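Local coordinates for protein response regulator FixJ (Bradyrhizobium japonicum, PDB 5XSO) that induces transcription of the nitrogen-fixation regulatory genes nifA and fixK once it has been activated by its partner FixL, at residues Thr13-Ile17 with Ile126-Ile130; Leu33-Phe39 with Leu122-Glu127. All coordinates share one frame; numbering follows the deposited sequence.

Both contacts hold helix 119-138, against the start of strand 16-20 in contact 1 and against the end of helix 24-36 with its following turn in contact 2, and they share Ile126 and Glu127. Contact 1 is only partly buried: an isoleucine cluster on its inner side gives way to a long ion pair at the surface. Contact 2 is buried and meets through methyl groups and one phenyl ring, while its hydrogen bonds run within each segment. The two are stitched together by Lys14, whose NZ bonds to Ala37 O and whose backbone N bonds to Gly38 O.

Contact 1: residues Thr13-Ile17 with Ile126-Ile130; sequences TKGHI and IESAI
Ile17 and Ile126 reach toward each other tip to tip, the CD1 of Ile17 pressing on the CG2 of Ile126 at 3.5 Å, tighter than usual for two methyl groups. Ile17 brings its end across by turning CG1 away from its own carbonyl carbon and bending again beyond it (chi1 -46°, chi2 -56°). The same Ile17 CD1 lies 4.1 Å from Ile126 CD1, wedged against both branches of that side chain. One helical turn on, Ile130 sends its CD1 to the bare backbone of Gly15, 4.0 Å from Gly15 CA; with no side chain there, the methyl rests directly on the main chain. Leu34 and Val63 also touch Ile17 in this buried cluster. The outer side is looser and polar. Lys14, bent at chi3, carries NZ to a salt bridge of 3.6 Å with Glu127 OE1, long enough to be weak; the stronger partner of this ammonium is Ala37 O. Just before it, Thr13 OG1 accepts the N-H of Gly15 at 3.2 Å, an ST turn just ahead of the strand. An apolar seam between strand 16-20 and helix 119-138, the last helix of the receiver fold, is what the CheY-like fold builds on this face of its parallel sheet.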
ATOM      1  N   THR A  13     -13.828  -8.296  15.612  1.00 39.84           N
ATOM      2  CA  THR A  13     -13.468  -6.983  16.156  1.00 36.51           C
ATOM      3  C   THR A  13     -13.754  -5.911  15.119  1.00 40.78           C
ATOM      4  O   THR A  13     -14.005  -6.205  13.946  1.00 35.06           O
ATOM      5  CB  THR A  13     -11.985  -6.879  16.542  1.00 34.86           C
ATOM      6  OG1 THR A  13     -11.194  -6.875  15.335  1.00 32.24           O
ATOM      7  CG2 THR A  13     -11.557  -8.018  17.400  1.00 28.18           C
ATOM      8  N   LYS A  14     -13.676  -4.649  15.554  1.00 33.99           N
ATOM      9  CA  LYS A  14     -13.898  -3.515  14.663  1.00 36.87           C
ATOM     10  C   LYS A  14     -12.685  -3.225  13.787  1.00 25.98           C
ATOM     11  O   LYS A  14     -12.693  -2.250  13.026  1.00 26.34           O
ATOM     12  CB  LYS A  14     -14.261  -2.268  15.476  1.00 35.64           C
ATOM     13  CG  LYS A  14     -15.629  -2.384  16.153  1.00 46.38           C
ATOM     14  CD  LYS A  14     -16.054  -1.137  16.930  1.00 45.79           C
ATOM     15  CE  LYS A  14     -15.635   0.142  16.256  1.00 52.85           C
ATOM     16  NZ  LYS A  14     -15.428   1.224  17.269  1.00 52.23           N
ATOM     17  N   GLY A  15     -11.645  -4.031  13.885  1.00 26.59           N
ATOM     18  CA  GLY A  15     -10.397  -3.772  13.186  1.00 31.77           C
ATOM     19  C   GLY A  15      -9.251  -4.107  14.122  1.00 33.49           C
ATOM     20  O   GLY A  15      -9.386  -4.092  15.352  1.00 28.91           O
ATOM     21  N   HIS A  16      -8.106  -4.440  13.536  1.00 22.92           N
ATOM     22  CA  HIS A  16      -6.907  -4.750  14.303  1.00 22.77           C
ATOM     23  C   HIS A  16      -5.940  -3.573  14.262  1.00 21.48           C
ATOM     24  O   HIS A  16      -5.776  -2.936  13.220  1.00 21.42           O
ATOM     25  CB  HIS A  16      -6.185  -5.995  13.799  1.00 24.68           C
ATOM     26  CG  HIS A  16      -5.345  -6.625  14.858  1.00 30.34           C
ATOM     27  ND1 HIS A  16      -5.883  -7.419  15.850  1.00 29.80           N
ATOM     28  CD2 HIS A  16      -4.028  -6.492  15.149  1.00 28.35           C
ATOM     29  CE1 HIS A  16      -4.921  -7.792  16.681  1.00 32.12           C
ATOM     30  NE2 HIS A  16      -3.787  -7.241  16.279  1.00 27.15           N
ATOM     31  N   ILE A  17      -5.309  -3.279  15.400  1.00 20.67           N
ATOM     32  CA  ILE A  17      -4.406  -2.124  15.527  1.00 19.56           C
ATOM     33  C   ILE A  17      -3.017  -2.629  15.877  1.00 20.33           C
ATOM     34  O   ILE A  17      -2.864  -3.446  16.794  1.00 21.78           O
ATOM     35  CB  ILE A  17      -4.880  -1.123  16.602  1.00 18.14           C
ATOM     36  CG1 ILE A  17      -6.394  -0.813  16.507  1.00 17.85           C
ATOM     37  CG2 ILE A  17      -4.013   0.213  16.545  1.00 17.16           C
ATOM     38  CD1 ILE A  17      -6.780  -0.287  15.126  1.00 18.31           C
ATOM     39  N   ILE A 126      -8.949   6.155  13.455  1.00 16.48           N
ATOM     40  CA  ILE A 126      -8.689   4.787  13.042  1.00 17.28           C
ATOM     41  C   ILE A 126      -9.829   4.288  12.176  1.00 20.80           C
ATOM     42  O   ILE A 126      -9.607   3.623  11.161  1.00 18.91           O
ATOM     43  CB  ILE A 126      -8.502   3.878  14.277  1.00 16.42           C
ATOM     44  CG1 ILE A 126      -7.156   4.179  14.960  1.00 15.59           C
ATOM     45  CG2 ILE A 126      -8.639   2.355  13.870  1.00 17.31           C
ATOM     46  CD1 ILE A 126      -7.070   3.537  16.433  1.00 15.29           C
ATOM     47  N   GLU A 127     -11.075   4.554  12.596  1.00 21.04           N
ATOM     48  CA  GLU A 127     -12.211   4.039  11.826  1.00 32.94           C
ATOM     49  C   GLU A 127     -12.174   4.553  10.404  1.00 26.77           C
ATOM     50  O   GLU A 127     -12.437   3.799   9.449  1.00 28.80           O
ATOM     51  CB  GLU A 127     -13.541   4.421  12.475  1.00 32.92           C
ATOM     52  CG  GLU A 127     -14.079   3.380  13.389  1.00 49.50           C
ATOM     53  CD  GLU A 127     -15.531   3.642  13.728  1.00 66.46           C
ATOM     54  OE1 GLU A 127     -15.821   3.879  14.922  1.00 71.58           O
ATOM     55  OE2 GLU A 127     -16.370   3.625  12.790  1.00 72.88           O
ATOM     56  N   SER A 128     -11.827   5.826  10.239  1.00 25.45           N
ATOM     57  CA  SER A 128     -11.758   6.410   8.912  1.00 29.73           C
ATOM     58  C   SER A 128     -10.624   5.801   8.103  1.00 31.90           C
ATOM     59  O   SER A 128     -10.805   5.464   6.931  1.00 29.15           O
ATOM     60  CB  SER A 128     -11.604   7.923   9.031  1.00 29.56           C
ATOM     61  OG  SER A 128     -11.231   8.522   7.806  1.00 32.62           O
ATOM     62  N   ALA A 129      -9.461   5.611   8.732  1.00 24.37           N
ATOM     63  CA  ALA A 129      -8.287   5.032   8.064  1.00 21.33           C
ATOM     64  C   ALA A 129      -8.556   3.621   7.576  1.00 21.85           C
ATOM     65  O   ALA A 129      -8.155   3.236   6.471  1.00 23.18           O
ATOM     66  CB  ALA A 129      -7.121   5.004   9.055  1.00 22.58           C
ATOM     67  N   ILE A 130      -9.162   2.805   8.432  1.00 21.51           N
ATOM     68  CA  ILE A 130      -9.445   1.429   8.060  1.00 30.04           C
ATOM     69  C   ILE A 130     -10.446   1.403   6.921  1.00 39.87           C
ATOM     70  O   ILE A 130     -10.282   0.664   5.940  1.00 30.73           O
ATOM     71  CB  ILE A 130      -9.962   0.642   9.267  1.00 25.40           C
ATOM     72  CG1 ILE A 130      -8.817   0.316  10.227  1.00 21.14           C
ATOM     73  CG2 ILE A 130     -10.565  -0.678   8.802  1.00 30.05           C
ATOM     74  CD1 ILE A 130      -9.250  -0.344  11.540  1.00 24.06           C
TER

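Contact 2: residues Leu33-Phe39 with Leu122-Glu127; sequences LLDSAGF and LTAMIE
The carbonyl O of Leu34 is gripped twice: Phe39 N bonds to it at 3.0 Å, and Ala37 N adds a weak bond. With Gly38 N on Asp35 O at 2.9 Å and the positive phi of Gly38 (96°), this makes a Schellman motif closing helix 24-36. The turn leads the chain round so that Ala37 and Phe39 both present their side chains to helix 119-138. Thr123 CG2 is the methyl that meets them: it sits 3.6 Å from Ala37 CB, with Leu33 CD1 and Phe39 CE1 also close by. With chi1 at 52°, Thr123 OG1 turns back to Asp119 O and Asp120 O, both weak hydrogen bonds, and CG2 faces segment 33-39. Deeper in, Leu34 crosses Ile126 at about a right angle, Leu34 CD2 coming to 3.6 Å from Ile126 CD1. The other branch of Ile126 serves the ring: CG2 approaches Phe39 obliquely, 3.7 Å from Phe39 CE2. At the outer side Glu127 CG meets the ring edge near its plane, 4.2 Å from Phe39 CZ. Ile17 and Val19 of strand 16-20 back Leu34 from the sheet. The first and fifth helices of the receiver fold, 24-36 and 119-138, packed side by side on the same face of the parallel sheet, are characteristic of the (beta-alpha)5 receiver fold.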
ATOM      1  N   LEU A  33      -7.648   1.692  25.927  1.00 18.69           N
ATOM      2  CA  LEU A  33      -8.691   2.442  25.230  1.00 18.32           C
ATOM      3  C   LEU A  33      -9.120   1.788  23.912  1.00 17.78           C
ATOM      4  O   LEU A  33     -10.256   1.983  23.467  1.00 18.02           O
ATOM      5  CB  LEU A  33      -8.221   3.887  24.957  1.00 17.69           C
ATOM      6  CG  LEU A  33      -7.266   4.201  23.801  1.00 16.55           C
ATOM      7  CD1 LEU A  33      -7.974   4.407  22.423  1.00 16.76           C
ATOM      8  CD2 LEU A  33      -6.401   5.510  24.110  1.00 16.41           C
ATOM      9  N   LEU A  34      -8.208   1.122  23.199  1.00 17.23           N
ATOM     10  CA  LEU A  34      -8.623   0.504  21.947  1.00 17.15           C
ATOM     11  C   LEU A  34      -9.535  -0.695  22.227  1.00 18.36           C
ATOM     12  O   LEU A  34     -10.487  -0.962  21.476  1.00 18.83           O
ATOM     13  CB  LEU A  34      -7.377   0.081  21.173  1.00 16.92           C
ATOM     14  CG  LEU A  34      -6.527   1.302  20.708  1.00 15.93           C
ATOM     15  CD1 LEU A  34      -5.179   0.773  20.155  1.00 16.14           C
ATOM     16  CD2 LEU A  34      -7.280   2.067  19.662  1.00 15.59           C
ATOM     17  N   ASP A  35      -9.240  -1.427  23.301  1.00 19.10           N
ATOM     18  CA  ASP A  35     -10.104  -2.549  23.656  1.00 20.49           C
ATOM     19  C   ASP A  35     -11.504  -2.061  23.994  1.00 20.98           C
ATOM     20  O   ASP A  35     -12.500  -2.678  23.588  1.00 21.96           O
ATOM     21  CB  ASP A  35      -9.534  -3.320  24.837  1.00 21.45           C
ATOM     22  CG  ASP A  35     -10.398  -4.549  25.156  1.00 23.16           C
ATOM     23  OD1 ASP A  35     -10.518  -5.431  24.296  1.00 23.74           O
ATOM     24  OD2 ASP A  35     -11.025  -4.535  26.215  1.00 24.04           O
ATOM     25  N   SER A  36     -11.599  -0.952  24.753  1.00 20.64           N
ATOM     26  CA  SER A  36     -12.915  -0.413  25.095  1.00 21.50           C
ATOM     27  C   SER A  36     -13.704  -0.019  23.863  1.00 21.29           C
ATOM     28  O   SER A  36     -14.939  -0.078  23.878  1.00 23.65           O
ATOM     29  CB  SER A  36     -12.837   0.782  26.050  1.00 24.22           C
ATOM     30  OG  SER A  36     -12.009   0.497  27.172  1.00 33.31           O
ATOM     31  N   ALA A  37     -13.021   0.389  22.811  1.00 20.08           N
ATOM     32  CA  ALA A  37     -13.707   0.719  21.583  1.00 22.38           C
ATOM     33  C   ALA A  37     -14.000  -0.507  20.720  1.00 25.30           C
ATOM     34  O   ALA A  37     -14.633  -0.364  19.669  1.00 24.86           O
ATOM     35  CB  ALA A  37     -12.882   1.760  20.810  1.00 20.76           C
ATOM     36  N   GLY A  38     -13.524  -1.685  21.086  1.00 21.30           N
ATOM     37  CA  GLY A  38     -13.849  -2.883  20.337  1.00 22.38           C
ATOM     38  C   GLY A  38     -12.833  -3.308  19.293  1.00 23.39           C
ATOM     39  O   GLY A  38     -13.130  -4.216  18.504  1.00 23.02           O
ATOM     40  N   PHE A  39     -11.635  -2.731  19.288  1.00 20.66           N
ATOM     41  CA  PHE A  39     -10.583  -3.145  18.359  1.00 20.55           C
ATOM     42  C   PHE A  39      -9.737  -4.282  18.926  1.00 21.28           C
ATOM     43  O   PHE A  39      -9.521  -4.347  20.131  1.00 21.25           O
ATOM     44  CB  PHE A  39      -9.655  -1.947  18.094  1.00 19.14           C
ATOM     45  CG  PHE A  39     -10.329  -0.855  17.362  1.00 19.07           C
ATOM     46  CD1 PHE A  39     -10.784   0.260  18.038  1.00 20.42           C
ATOM     47  CD2 PHE A  39     -10.529  -0.948  15.971  1.00 19.24           C
ATOM     48  CE1 PHE A  39     -11.418   1.265  17.394  1.00 26.76           C
ATOM     49  CE2 PHE A  39     -11.153   0.078  15.297  1.00 19.28           C
ATOM     50  CZ  PHE A  39     -11.595   1.192  15.984  1.00 22.91           C
ATOM     51  N   LEU A 122      -8.629   9.477  18.522  1.00 17.42           N
ATOM     52  CA  LEU A 122      -7.879   8.373  17.919  1.00 15.66           C
ATOM     53  C   LEU A 122      -8.830   7.359  17.297  1.00 18.85           C
ATOM     54  O   LEU A 122      -8.633   6.928  16.159  1.00 15.92           O
ATOM     55  CB  LEU A 122      -7.008   7.671  18.962  1.00 16.22           C
ATOM     56  CG  LEU A 122      -6.171   6.494  18.451  1.00 15.96           C
ATOM     57  CD1 LEU A 122      -5.341   6.868  17.177  1.00 14.28           C
ATOM     58  CD2 LEU A 122      -5.305   5.976  19.632  1.00 14.34           C
ATOM     59  N   THR A 123      -9.874   6.949  18.034  1.00 18.25           N
ATOM     60  CA  THR A 123     -10.656   5.833  17.503  1.00 18.68           C
ATOM     61  C   THR A 123     -11.444   6.269  16.267  1.00 20.17           C
ATOM     62  O   THR A 123     -11.535   5.512  15.292  1.00 21.99           O
ATOM     63  CB  THR A 123     -11.565   5.216  18.580  1.00 22.13           C
ATOM     64  OG1 THR A 123     -12.338   6.234  19.198  1.00 24.52           O
ATOM     65  CG2 THR A 123     -10.748   4.459  19.667  1.00 20.30           C
ATOM     66  N   ALA A 124     -11.926   7.518  16.232  1.00 19.26           N
ATOM     67  CA  ALA A 124     -12.544   8.034  15.010  1.00 24.81           C
ATOM     68  C   ALA A 124     -11.553   8.089  13.852  1.00 23.06           C
ATOM     69  O   ALA A 124     -11.918   7.864  12.690  1.00 21.21           O
ATOM     70  CB  ALA A 124     -13.109   9.436  15.244  1.00 28.49           C
ATOM     71  N   MET A 125     -10.308   8.468  14.130  1.00 18.76           N
ATOM     72  CA  MET A 125      -9.328   8.523  13.058  1.00 17.56           C
ATOM     73  C   MET A 125      -9.021   7.131  12.547  1.00 16.95           C
ATOM     74  O   MET A 125      -8.805   6.940  11.342  1.00 19.02           O
ATOM     75  CB  MET A 125      -8.062   9.222  13.564  1.00 17.54           C
ATOM     76  CG  MET A 125      -6.943   9.413  12.542  1.00 17.72           C
ATOM     77  SD  MET A 125      -5.582  10.330  13.362  1.00 25.55           S
ATOM     78  CE  MET A 125      -6.304  11.947  13.505  1.00 23.94           C
ATOM     79  N   ILE A 126      -8.949   6.155  13.455  1.00 16.48           N
ATOM     80  CA  ILE A 126      -8.689   4.787  13.042  1.00 17.28           C
ATOM     81  C   ILE A 126      -9.829   4.288  12.176  1.00 20.80           C
ATOM     82  O   ILE A 126      -9.607   3.623  11.161  1.00 18.91           O
ATOM     83  CB  ILE A 126      -8.502   3.878  14.277  1.00 16.42           C
ATOM     84  CG1 ILE A 126      -7.156   4.179  14.960  1.00 15.59           C
ATOM     85  CG2 ILE A 126      -8.639   2.355  13.870  1.00 17.31           C
ATOM     86  CD1 ILE A 126      -7.070   3.537  16.433  1.00 15.29           C
ATOM     87  N   GLU A 127     -11.075   4.554  12.596  1.00 21.04           N
ATOM     88  CA  GLU A 127     -12.211   4.039  11.826  1.00 32.94           C
ATOM     89  C   GLU A 127     -12.174   4.553  10.404  1.00 26.77           C
ATOM     90  O   GLU A 127     -12.437   3.799   9.449  1.00 28.80           O
ATOM     91  CB  GLU A 127     -13.541   4.421  12.475  1.00 32.92           C
ATOM     92  CG  GLU A 127     -14.079   3.380  13.389  1.00 49.50           C
ATOM     93  CD  GLU A 127     -15.531   3.642  13.728  1.00 66.46           C
ATOM     94  OE1 GLU A 127     -15.821   3.879  14.922  1.00 71.58           O
ATOM     95  OE2 GLU A 127     -16.370   3.625  12.790  1.00 72.88           O
TER